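Local coordinates for acyl-CoA dehydrogenase (Geobacillus kaustophilus, PDB 2PG0), which probably oxidises acyl chains at the alpha-beta position, using bound FAD to introduce a double bond, at residues R22-K27 with R44-K49; D168-A173 with P197-G202; Q288-E293 with A340-G345. All coordinates share one frame; numbering follows the deposited sequence.

Interactions 1 and 2 are partly buried, whereas interaction 3 is a buried contact. Each belongs to a different region of the chain. No helix or strand is shared among the three. Interaction 1 joins two nearly antiparallel helices of the N-terminal domain with rings and aliphatic groups. Interaction 2 joins strands of two sheets in the middle domain, and adds an arginine to an isoleucine and a phenylalanine. Interaction 3 joins two helices of the C-terminal domain through an arginine, close to FAD and to neighbouring subunits. None has a hydrogen bond across its own segments. Interactions 1 and 2 touch through the salt bridge of Arg44 with Asp168. Interaction 3 stands apart, about 18 Å from interaction 1 at the nearest atoms.

Interaction 1: residues R22-K27 with R44-K49; sequences RKFLEK and RSFWAK
Phe24 reaches across from helix 12-28 to meet Phe46 and Lys49 of helix 44-52. The segments run nearly antiparallel, at 159°, with their axes 12.5 Å apart. Side chains therefore fill the space between the backbones. Phe24 has CG anti to its own N (chi1 174°), which extends the ring toward the second helix. Its CE2 lies 3.9 Å from CE1 of Phe46, with the two rings oblique to each other. Phe24 CZ also comes 3.8 Å from Lys49 CB, which sits at the ring edge and in its plane. On the inner side, Leu25 CD2 meets the edge of the Phe46 ring, 4.1 Å from CZ. Leu25 is buried against helix 71-84, and Phe46 packs edge-to-face with Trp36. Phe24 makes a similar edge-to-face contact with Phe55. The looser, partly exposed side is Lys49, whose NZ makes a salt bridge with Glu28, at the end of the Phe24 helix. Replacing Phe24 by an alanine would probably open a gap between the helices and take from Phe46 CE1 and Lys49 CB the ring they rest against. No hydrogen bond joins the segments, so apolar packing holds them; the Lys49-Glu28 salt bridge adds a polar tie at the margin.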
loop_
_atom_site.group_PDB
_atom_site.type_symbol
_atom_site.label_atom_id
_atom_site.label_comp_id
_atom_site.label_asym_id
_atom_site.label_seq_id
_atom_site.Cartn_x
_atom_site.Cartn_y
_atom_site.Cartn_z
ATOM N N ARG A 22 19.961 -14.177 -28.419
ATOM C CA ARG A 22 20.636 -13.061 -27.748
ATOM C C ARG A 22 21.841 -12.563 -28.559
ATOM O O ARG A 22 22.103 -11.357 -28.622
ATOM C CB ARG A 22 21.083 -13.444 -26.341
ATOM C CG ARG A 22 21.567 -12.250 -25.511
ATOM C CD ARG A 22 22.203 -12.710 -24.211
ATOM N NE ARG A 22 21.310 -13.560 -23.419
ATOM C CZ ARG A 22 20.386 -13.109 -22.574
ATOM N NH1 ARG A 22 20.204 -11.803 -22.406
ATOM N NH2 ARG A 22 19.636 -13.969 -21.902
ATOM N N LYS A 23 22.564 -13.494 -29.183
ATOM C CA LYS A 23 23.708 -13.123 -30.024
ATOM C C LYS A 23 23.267 -12.263 -31.210
ATOM O O LYS A 23 23.917 -11.269 -31.541
ATOM C CB LYS A 23 24.460 -14.360 -30.508
ATOM C CG LYS A 23 25.789 -14.030 -31.182
ATOM C CD LYS A 23 26.611 -15.284 -31.442
ATOM C CE LYS A 23 28.005 -14.908 -31.931
ATOM N NZ LYS A 23 28.984 -16.014 -31.688
ATOM N N PHE A 24 22.157 -12.647 -31.834
ATOM C CA PHE A 24 21.549 -11.862 -32.904
ATOM C C PHE A 24 21.208 -10.442 -32.419
ATOM O O PHE A 24 21.563 -9.449 -33.065
ATOM C CB PHE A 24 20.306 -12.582 -33.435
ATOM C CG PHE A 24 19.523 -11.800 -34.447
ATOM C CD1 PHE A 24 19.893 -11.803 -35.793
ATOM C CD2 PHE A 24 18.400 -11.068 -34.061
ATOM C CE1 PHE A 24 19.162 -11.080 -36.735
ATOM C CE2 PHE A 24 17.663 -10.342 -34.998
ATOM C CZ PHE A 24 18.043 -10.348 -36.343
ATOM N N LEU A 25 20.539 -10.356 -31.273
ATOM C CA LEU A 25 20.106 -9.065 -30.728
ATOM C C LEU A 25 21.259 -8.176 -30.279
ATOM O O LEU A 25 21.182 -6.949 -30.380
ATOM C CB LEU A 25 19.128 -9.272 -29.560
ATOM C CG LEU A 25 17.799 -9.954 -29.897
ATOM C CD1 LEU A 25 16.984 -10.139 -28.614
ATOM C CD2 LEU A 25 17.012 -9.162 -30.944
ATOM N N GLU A 26 22.324 -8.791 -29.770
ATOM C CA GLU A 26 23.499 -8.034 -29.343
ATOM C C GLU A 26 24.110 -7.232 -30.493
ATOM O O GLU A 26 24.679 -6.164 -30.270
ATOM C CB GLU A 26 24.536 -8.941 -28.673
ATOM C CG GLU A 26 24.250 -9.154 -27.177
ATOM C CD GLU A 26 25.040 -10.306 -26.555
ATOM O OE1 GLU A 26 25.771 -11.011 -27.289
ATOM O OE2 GLU A 26 24.922 -10.512 -25.318
ATOM N N LYS A 27 23.977 -7.749 -31.714
ATOM C CA LYS A 27 24.434 -7.040 -32.909
ATOM C C LYS A 27 23.357 -6.130 -33.518
ATOM O O LYS A 27 23.638 -4.979 -33.862
ATOM C CB LYS A 27 24.922 -8.034 -33.963
ATOM C CG LYS A 27 25.382 -7.371 -35.264
ATOM C CD LYS A 27 25.988 -8.362 -36.242
ATOM C CE LYS A 27 24.948 -9.310 -36.828
ATOM N NZ LYS A 27 25.592 -10.316 -37.732
ATOM N N ARG A 44 11.994 -1.642 -41.279
ATOM C CA ARG A 44 11.560 -2.869 -41.951
ATOM C C ARG A 44 12.685 -3.883 -42.111
ATOM O O ARG A 44 12.451 -5.088 -42.055
ATOM C CB ARG A 44 11.026 -2.555 -43.353
ATOM C CG ARG A 44 9.587 -2.099 -43.440
ATOM C CD ARG A 44 8.635 -3.098 -42.792
ATOM N NE ARG A 44 8.154 -4.160 -43.683
ATOM C CZ ARG A 44 6.920 -4.212 -44.187
ATOM N NH1 ARG A 44 6.034 -3.258 -43.914
ATOM N NH2 ARG A 44 6.566 -5.227 -44.960
ATOM N N SER A 45 13.896 -3.384 -42.343
ATOM C CA SER A 45 15.069 -4.247 -42.524
ATOM C C SER A 45 15.319 -5.141 -41.303
ATOM O O SER A 45 15.786 -6.274 -41.453
ATOM C CB SER A 45 16.311 -3.417 -42.875
ATOM O OG SER A 45 16.651 -2.534 -41.823
ATOM N N PHE A 46 14.982 -4.642 -40.107
ATOM C CA PHE A 46 15.096 -5.454 -38.892
ATOM C C PHE A 46 14.146 -6.654 -38.902
ATOM O O PHE A 46 14.548 -7.761 -38.560
ATOM C CB PHE A 46 14.896 -4.630 -37.610
ATOM C CG PHE A 46 15.022 -5.456 -36.352
ATOM C CD1 PHE A 46 16.280 -5.823 -35.869
ATOM C CD2 PHE A 46 13.888 -5.910 -35.682
ATOM C CE1 PHE A 46 16.409 -6.610 -34.715
ATOM C CE2 PHE A 46 14.004 -6.690 -34.525
ATOM C CZ PHE A 46 15.267 -7.044 -34.041
ATOM N N TRP A 47 12.887 -6.422 -39.271
ATOM C CA TRP A 47 11.913 -7.503 -39.439
ATOM C C TRP A 47 12.365 -8.535 -40.481
ATOM O O TRP A 47 12.185 -9.743 -40.291
ATOM C CB TRP A 47 10.568 -6.922 -39.867
ATOM C CG TRP A 47 9.823 -6.217 -38.763
ATOM C CD1 TRP A 47 10.060 -4.964 -38.276
ATOM C CD2 TRP A 47 8.706 -6.730 -38.029
ATOM N NE1 TRP A 47 9.154 -4.664 -37.272
ATOM C CE2 TRP A 47 8.311 -5.731 -37.107
ATOM C CE3 TRP A 47 7.996 -7.938 -38.062
ATOM C CZ2 TRP A 47 7.238 -5.905 -36.227
ATOM C CZ3 TRP A 47 6.933 -8.115 -37.184
ATOM C CH2 TRP A 47 6.563 -7.096 -36.281
ATOM N N ALA A 48 12.940 -8.042 -41.579
ATOM C CA ALA A 48 13.452 -8.904 -42.641
ATOM C C ALA A 48 14.565 -9.807 -42.106
ATOM O O ALA A 48 14.624 -10.992 -42.444
ATOM C CB ALA A 48 13.956 -8.065 -43.807
ATOM N N LYS A 49 15.446 -9.239 -41.280
ATOM C CA LYS A 49 16.516 -10.007 -40.642
ATOM C C LYS A 49 15.946 -11.028 -39.663
ATOM O O LYS A 49 16.400 -12.168 -39.613
ATOM C CB LYS A 49 17.509 -9.081 -39.935
ATOM C CG LYS A 49 18.375 -8.257 -40.887
ATOM C CD LYS A 49 19.019 -7.104 -40.133
ATOM C CE LYS A 49 19.982 -6.325 -40.995
ATOM N NZ LYS A 49 20.468 -5.107 -40.275
#

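Interaction 2: residues D168-A173 with P197-G202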
loop_
_atom_site.group_PDB
_atom_site.type_symbol
_atom_site.label_atom_id
_atom_site.label_comp_id
_atom_site.label_asym_id
_atom_site.label_seq_id
_atom_site.Cartn_x
_atom_site.Cartn_y
_atom_site.Cartn_z
ATOM N N ASP A 168 0.996 -4.692 -43.006
ATOM C CA ASP A 168 0.547 -4.962 -44.370
ATOM C C ASP A 168 -0.754 -5.755 -44.371
ATOM O O ASP A 168 -1.484 -5.771 -45.370
ATOM C CB ASP A 168 1.621 -5.763 -45.108
ATOM C CG ASP A 168 2.990 -5.134 -44.995
ATOM O OD1 ASP A 168 3.204 -4.069 -45.613
ATOM O OD2 ASP A 168 3.848 -5.704 -44.280
ATOM N N LEU A 169 -1.010 -6.439 -43.259
ATOM C CA LEU A 169 -2.227 -7.207 -43.034
ATOM C C LEU A 169 -2.800 -6.780 -41.691
ATOM O O LEU A 169 -2.129 -6.901 -40.672
ATOM C CB LEU A 169 -1.922 -8.707 -42.966
ATOM C CG LEU A 169 -1.516 -9.508 -44.202
ATOM C CD1 LEU A 169 -1.480 -10.980 -43.820
ATOM C CD2 LEU A 169 -2.482 -9.291 -45.363
ATOM N N ILE A 170 -4.029 -6.281 -41.681
ATOM C CA ILE A 170 -4.640 -5.860 -40.421
ATOM C C ILE A 170 -5.918 -6.665 -40.174
ATOM O O ILE A 170 -6.837 -6.643 -40.991
ATOM C CB ILE A 170 -4.909 -4.318 -40.379
ATOM C CG1 ILE A 170 -3.638 -3.510 -40.690
ATOM C CG2 ILE A 170 -5.452 -3.897 -39.015
ATOM C CD1 ILE A 170 -3.412 -3.230 -42.188
ATOM N N VAL A 171 -5.954 -7.401 -39.066
ATOM C CA VAL A 171 -7.176 -8.091 -38.647
ATOM C C VAL A 171 -8.112 -7.064 -37.989
ATOM O O VAL A 171 -7.822 -6.550 -36.905
ATOM C CB VAL A 171 -6.882 -9.276 -37.705
ATOM C CG1 VAL A 171 -8.187 -9.930 -37.234
ATOM C CG2 VAL A 171 -5.969 -10.313 -38.396
ATOM N N VAL A 172 -9.221 -6.758 -38.663
ATOM C CA VAL A 172 -10.126 -5.683 -38.231
ATOM C C VAL A 172 -11.450 -6.222 -37.673
ATOM O O VAL A 172 -12.154 -6.979 -38.345
ATOM C CB VAL A 172 -10.394 -4.661 -39.374
ATOM C CG1 VAL A 172 -11.318 -3.531 -38.902
ATOM C CG2 VAL A 172 -9.077 -4.083 -39.897
ATOM N N ALA A 173 -11.776 -5.825 -36.442
ATOM C CA ALA A 173 -13.070 -6.160 -35.842
ATOM C C ALA A 173 -14.089 -5.111 -36.274
ATOM O O ALA A 173 -13.900 -3.919 -36.042
ATOM C CB ALA A 173 -12.969 -6.228 -34.314
ATOM N N PRO A 197 -8.322 0.436 -51.262
ATOM C CA PRO A 197 -8.930 1.745 -51.505
ATOM C C PRO A 197 -9.806 2.148 -50.315
ATOM O O PRO A 197 -10.555 1.315 -49.807
ATOM C CB PRO A 197 -9.798 1.506 -52.751
ATOM C CG PRO A 197 -9.216 0.288 -53.401
ATOM C CD PRO A 197 -8.731 -0.560 -52.270
ATOM N N GLY A 198 -9.672 3.393 -49.862
ATOM C CA GLY A 198 -10.456 3.907 -48.726
ATOM C C GLY A 198 -9.833 3.702 -47.349
ATOM O O GLY A 198 -10.364 4.185 -46.341
ATOM N N PHE A 199 -8.711 2.987 -47.313
ATOM C CA PHE A 199 -7.987 2.680 -46.082
ATOM C C PHE A 199 -6.780 3.600 -45.977
ATOM O O PHE A 199 -5.895 3.578 -46.835
ATOM C CB PHE A 199 -7.576 1.195 -46.087
ATOM C CG PHE A 199 -6.556 0.814 -45.032
ATOM C CD1 PHE A 199 -6.691 1.230 -43.707
ATOM C CD2 PHE A 199 -5.479 -0.009 -45.366
ATOM C CE1 PHE A 199 -5.746 0.856 -42.737
ATOM C CE2 PHE A 199 -4.539 -0.393 -44.405
ATOM C CZ PHE A 199 -4.672 0.049 -43.091
ATOM N N THR A 200 -6.766 4.433 -44.939
ATOM C CA THR A 200 -5.633 5.311 -44.680
ATOM C C THR A 200 -5.167 5.167 -43.234
ATOM O O THR A 200 -5.826 4.523 -42.413
ATOM C CB THR A 200 -5.947 6.799 -44.981
ATOM O OG1 THR A 200 -7.019 7.247 -44.141
ATOM C CG2 THR A 200 -6.316 6.995 -46.453
ATOM N N ARG A 201 -4.020 5.768 -42.937
ATOM C CA ARG A 201 -3.426 5.667 -41.615
ATOM C C ARG A 201 -3.082 7.063 -41.103
ATOM O O ARG A 201 -2.799 7.977 -41.887
ATOM C CB ARG A 201 -2.191 4.756 -41.673
ATOM C CG ARG A 201 -2.478 3.424 -42.383
ATOM C CD ARG A 201 -1.256 2.814 -43.042
ATOM N NE ARG A 201 -0.787 1.684 -42.263
ATOM C CZ ARG A 201 -0.733 0.422 -42.682
ATOM N NH1 ARG A 201 -1.082 0.069 -43.920
ATOM N NH2 ARG A 201 -0.295 -0.492 -41.840
ATOM N N GLY A 202 -3.135 7.237 -39.786
ATOM C CA GLY A 202 -2.761 8.509 -39.192
ATOM C C GLY A 202 -1.255 8.619 -39.058
ATOM O O GLY A 202 -0.530 7.638 -39.256
#
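Ile170 carries this contact from strand 169-175 and meets Phe199 and Arg201 of strand 199-201. Before it comes Asp168, a buried carboxylate that bonds outside the pair of segments. Its OD1 forms a salt bridge with Arg194, and its OD2 forms one with Arg44 and also takes the N-H of Ile124. Asp168 OD1 stays 6.2 Å from Arg201 NH1, so these opposite charges are near but not in contact. Leu169 turns away, against Ile102 of helix 89-105. Ile170 then points across. Its CG1 lies anti to the carbonyl carbon (chi1 -54°), and a second torsion of 88° brings CD1 to Phe199. CD1 is 3.6 Å from Phe199 CZ and 3.8 Å from Phe199 CE2, approaching the ring obliquely. The same methyl lies 4.2 Å from Arg201 NH2. Ile170's side chain is about 8 Å from a bound FAD and about 6 Å from that of Ile127, which binds FAD. Phe199 CZ in turn sits 3.6 Å above one face of the Arg201 guanidinium, offset toward its rim. That group is also held by backbone oxygens, with NH2 bonded to Ala167 O and NE to Gly164 O. Val171 packs on Val98 of helix 89-105, and Val172 on Phe220. The contact thus packs together two sheets of the acyl-CoA dehydrogenase middle domain. Strand 169-175 runs between 125-128, parallel to it, and 187-193, antiparallel to it. Strand 199-201 pairs with 216-220 in the other sheet, whose Leu218 touches both Ile170 and Phe199.

Interaction 3: residues Q288-E293 with A340-G345. With FAD (flavin-adenine dinucleotide), chain D.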
loop_
_atom_site.group_PDB
_atom_site.type_symbol
_atom_site.label_atom_id
_atom_site.label_comp_id
_atom_site.label_asym_id
_atom_site.label_seq_id
_atom_site.Cartn_x
_atom_site.Cartn_y
_atom_site.Cartn_z
ATOM N N GLN A 288 18.518 -2.213 1.342
ATOM C CA GLN A 288 18.518 -3.679 1.402
ATOM C C GLN A 288 17.114 -4.268 1.476
ATOM O O GLN A 288 16.797 -5.208 0.750
ATOM C CB GLN A 288 19.354 -4.167 2.583
ATOM C CG GLN A 288 20.843 -3.839 2.444
ATOM C CD GLN A 288 21.650 -4.129 3.700
ATOM O OE1 GLN A 288 21.123 -4.147 4.815
ATOM N NE2 GLN A 288 22.952 -4.330 3.521
ATOM N N PHE A 289 16.275 -3.714 2.345
ATOM C CA PHE A 289 14.913 -4.228 2.496
ATOM C C PHE A 289 14.059 -3.942 1.251
ATOM O O PHE A 289 13.289 -4.803 0.805
ATOM C CB PHE A 289 14.253 -3.656 3.754
ATOM C CG PHE A 289 14.570 -4.413 5.022
ATOM C CD1 PHE A 289 15.833 -4.977 5.238
ATOM C CD2 PHE A 289 13.602 -4.537 6.024
ATOM C CE1 PHE A 289 16.125 -5.666 6.435
ATOM C CE2 PHE A 289 13.880 -5.211 7.218
ATOM C CZ PHE A 289 15.147 -5.783 7.425
ATOM N N ARG A 290 14.201 -2.742 0.684
ATOM C CA ARG A 290 13.470 -2.390 -0.538
ATOM C C ARG A 290 13.820 -3.353 -1.656
ATOM O O ARG A 290 12.933 -3.834 -2.365
ATOM C CB ARG A 290 13.735 -0.939 -0.947
ATOM C CG ARG A 290 13.056 0.043 0.003
ATOM C CD ARG A 290 13.593 1.444 -0.191
ATOM N NE ARG A 290 13.004 2.112 -1.344
ATOM C CZ ARG A 290 13.177 3.401 -1.620
ATOM N NH1 ARG A 290 13.931 4.154 -0.831
ATOM N NH2 ARG A 290 12.594 3.938 -2.687
ATOM N N LEU A 291 15.110 -3.661 -1.792
ATOM C CA LEU A 291 15.544 -4.629 -2.803
ATOM C C LEU A 291 15.042 -6.044 -2.503
ATOM O O LEU A 291 14.631 -6.762 -3.419
ATOM C CB LEU A 291 17.060 -4.606 -2.986
ATOM C CG LEU A 291 17.625 -3.370 -3.700
ATOM C CD1 LEU A 291 19.126 -3.306 -3.449
ATOM C CD2 LEU A 291 17.329 -3.406 -5.190
ATOM N N ALA A 292 15.077 -6.425 -1.227
ATOM C CA ALA A 292 14.568 -7.735 -0.786
ATOM C C ALA A 292 13.082 -7.871 -1.117
ATOM O O ALA A 292 12.639 -8.928 -1.578
ATOM C CB ALA A 292 14.811 -7.929 0.699
ATOM N N GLU A 293 12.321 -6.794 -0.902
ATOM C CA GLU A 293 10.889 -6.793 -1.205
ATOM C C GLU A 293 10.631 -6.881 -2.707
ATOM O O GLU A 293 9.767 -7.644 -3.143
ATOM C CB GLU A 293 10.182 -5.578 -0.585
ATOM C CG GLU A 293 10.105 -5.630 0.943
ATOM C CD GLU A 293 9.302 -4.480 1.559
ATOM O OE1 GLU A 293 8.546 -3.790 0.832
ATOM O OE2 GLU A 293 9.422 -4.282 2.790
ATOM N N ALA A 340 12.832 1.896 -8.611
ATOM C CA ALA A 340 14.053 2.037 -9.411
ATOM C C ALA A 340 14.410 3.503 -9.702
ATOM O O ALA A 340 15.551 3.910 -9.482
ATOM C CB ALA A 340 13.937 1.237 -10.712
ATOM N N MET A 341 13.453 4.295 -10.195
ATOM C CA MET A 341 13.738 5.713 -10.441
ATOM C C MET A 341 14.245 6.376 -9.161
ATOM O O MET A 341 15.298 7.018 -9.173
ATOM C CB MET A 341 12.538 6.490 -11.012
ATOM C CG MET A 341 12.900 7.973 -11.372
ATOM S SD MET A 341 11.472 9.022 -11.768
ATOM C CE MET A 341 11.355 8.568 -13.495
ATOM N N GLN A 342 13.507 6.194 -8.065
ATOM C CA GLN A 342 13.832 6.839 -6.786
ATOM C C GLN A 342 15.217 6.456 -6.271
ATOM O O GLN A 342 15.980 7.311 -5.821
ATOM C CB GLN A 342 12.768 6.538 -5.723
ATOM C CG GLN A 342 12.971 7.304 -4.383
ATOM C CD GLN A 342 12.764 8.818 -4.494
ATOM O OE1 GLN A 342 12.128 9.299 -5.430
ATOM N NE2 GLN A 342 13.300 9.571 -3.526
ATOM N N LEU A 343 15.547 5.173 -6.359
ATOM C CA LEU A 343 16.833 4.702 -5.866
ATOM C C LEU A 343 18.032 5.158 -6.705
ATOM O O LEU A 343 19.174 5.061 -6.251
ATOM C CB LEU A 343 16.815 3.185 -5.674
ATOM C CG LEU A 343 15.965 2.729 -4.484
ATOM C CD1 LEU A 343 15.709 1.223 -4.541
ATOM C CD2 LEU A 343 16.611 3.139 -3.147
ATOM N N HIS A 344 17.775 5.651 -7.921
ATOM C CA HIS A 344 18.840 6.225 -8.759
ATOM C C HIS A 344 19.121 7.710 -8.427
ATOM O O HIS A 344 20.064 8.316 -8.960
ATOM C CB HIS A 344 18.496 6.085 -10.250
ATOM C CG HIS A 344 18.784 4.734 -10.836
ATOM N ND1 HIS A 344 18.011 3.624 -10.569
ATOM C CD2 HIS A 344 19.733 4.330 -11.715
ATOM C CE1 HIS A 344 18.488 2.588 -11.239
ATOM N NE2 HIS A 344 19.530 2.990 -11.946
ATOM N N GLY A 345 18.305 8.296 -7.554
ATOM C CA GLY A 345 18.391 9.732 -7.274
ATOM C C GLY A 345 18.095 10.545 -8.524
ATOM O O GLY A 345 17.273 10.146 -9.342
HETATM P PA FAD D . 22.215 10.279 -4.214
HETATM O O1A FAD D . 23.388 9.605 -4.892
HETATM O O2A FAD D . 22.576 11.174 -3.056
HETATM O O5B FAD D . 21.178 9.157 -3.701
HETATM C C5B FAD D . 20.610 8.245 -4.617
HETATM C C4B FAD D . 19.625 7.371 -3.858
HETATM O O4B FAD D . 20.313 6.778 -2.776
HETATM C C3B FAD D . 18.482 8.191 -3.271
HETATM O O3B FAD D . 17.261 7.757 -3.803
HETATM C C2B FAD D . 18.420 7.823 -1.813
HETATM O O2B FAD D . 17.258 7.048 -1.645
HETATM C C1B FAD D . 19.540 6.834 -1.598
HETATM N N9A FAD D . 20.318 7.159 -0.388
HETATM C C8A FAD D . 21.429 7.958 -0.259
HETATM N N7A FAD D . 21.809 7.958 1.043
HETATM C C5A FAD D . 20.955 7.169 1.739
HETATM C C6A FAD D . 20.868 6.811 3.079
HETATM N N6A FAD D . 21.770 7.240 3.960
HETATM N N1A FAD D . 19.852 5.967 3.487
HETATM C C2A FAD D . 18.927 5.473 2.589
HETATM N N3A FAD D . 19.019 5.828 1.261
HETATM C C4A FAD D . 20.015 6.659 0.848
HETATM N N1 FAD D . 20.795 20.452 -6.914
HETATM C C2 FAD D . 21.218 21.737 -6.608
HETATM O O2 FAD D . 22.138 21.911 -5.806
HETATM N N3 FAD D . 20.618 22.827 -7.212
HETATM C C4 FAD D . 19.590 22.638 -8.122
HETATM O O4 FAD D . 19.069 23.615 -8.653
HETATM C C4X FAD D . 19.150 21.344 -8.426
HETATM N N5 FAD D . 18.120 21.142 -9.335
HETATM C C5X FAD D . 17.714 19.859 -9.651
HETATM C C6 FAD D . 16.691 19.678 -10.580
HETATM C C7 FAD D . 16.259 18.400 -10.913
HETATM C C7M FAD D . 15.151 18.265 -11.921
HETATM C C8 FAD D . 16.863 17.292 -10.305
HETATM C C8M FAD D . 16.455 15.886 -10.606
HETATM C C9 FAD D . 17.886 17.475 -9.381
HETATM C C9A FAD D . 18.319 18.755 -9.035
HETATM N N10 FAD D . 19.339 18.948 -8.101
HETATM C C10 FAD D . 19.763 20.241 -7.815
HETATM C "C1'" FAD D . 19.958 17.800 -7.322
HETATM C "C2'" FAD D . 19.038 17.042 -6.351
HETATM O "O2'" FAD D . 18.847 17.765 -5.151
HETATM C "C3'" FAD D . 19.671 15.677 -6.061
HETATM O "O3'" FAD D . 19.423 14.840 -7.174
HETATM C "C4'" FAD D . 19.182 15.002 -4.772
HETATM O "O4'" FAD D . 19.571 15.749 -3.635
HETATM C "C5'" FAD D . 19.732 13.584 -4.602
HETATM O "O5'" FAD D . 21.124 13.552 -4.837
HETATM P P FAD D . 21.715 12.514 -5.909
HETATM O O1P FAD D . 21.004 12.684 -7.225
HETATM O O2P FAD D . 23.211 12.694 -6.037
HETATM O O3P FAD D . 21.329 11.060 -5.316
#
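Arg290 lays its charged guanidinium over a leucine methyl: CD2 of Leu343 lies 3.7 Å from the guanidinium plane, over its centre. Gln342 meets the same group at its edge and in plane, with CG 3.8 Å from Arg290 NH2. The guanidinium and the Gln342 amide are turned only 18° apart. Both reach one carboxylate, Glu373 of the third subunit. Arg290 NH1 forms a salt bridge to it, and Gln342 NE2 a hydrogen bond. Arg290 NE makes a further salt bridge with Glu339, so the group is held from several directions. The contact joins helices 285-313 and 319-343 of the C-terminal domain of the acyl-CoA dehydrogenase fold. Near the end of helix 319-343, Gln342, Leu343 and Gly345 line the FAD pocket. The backbone O of Gln342 faces the FAD ribose hydroxyl O3B; a hydrogen bond is likely, but its modelled length is doubtful. His344 ND1 donates to Ala340 O at 2.7 Å, from above the carbonyl plane (40° out of it), and its ring stacks with Tyr270. Gly345 follows with positive phi (62°). Having no side chain, it leaves room for FAD O3P where a CB would clash.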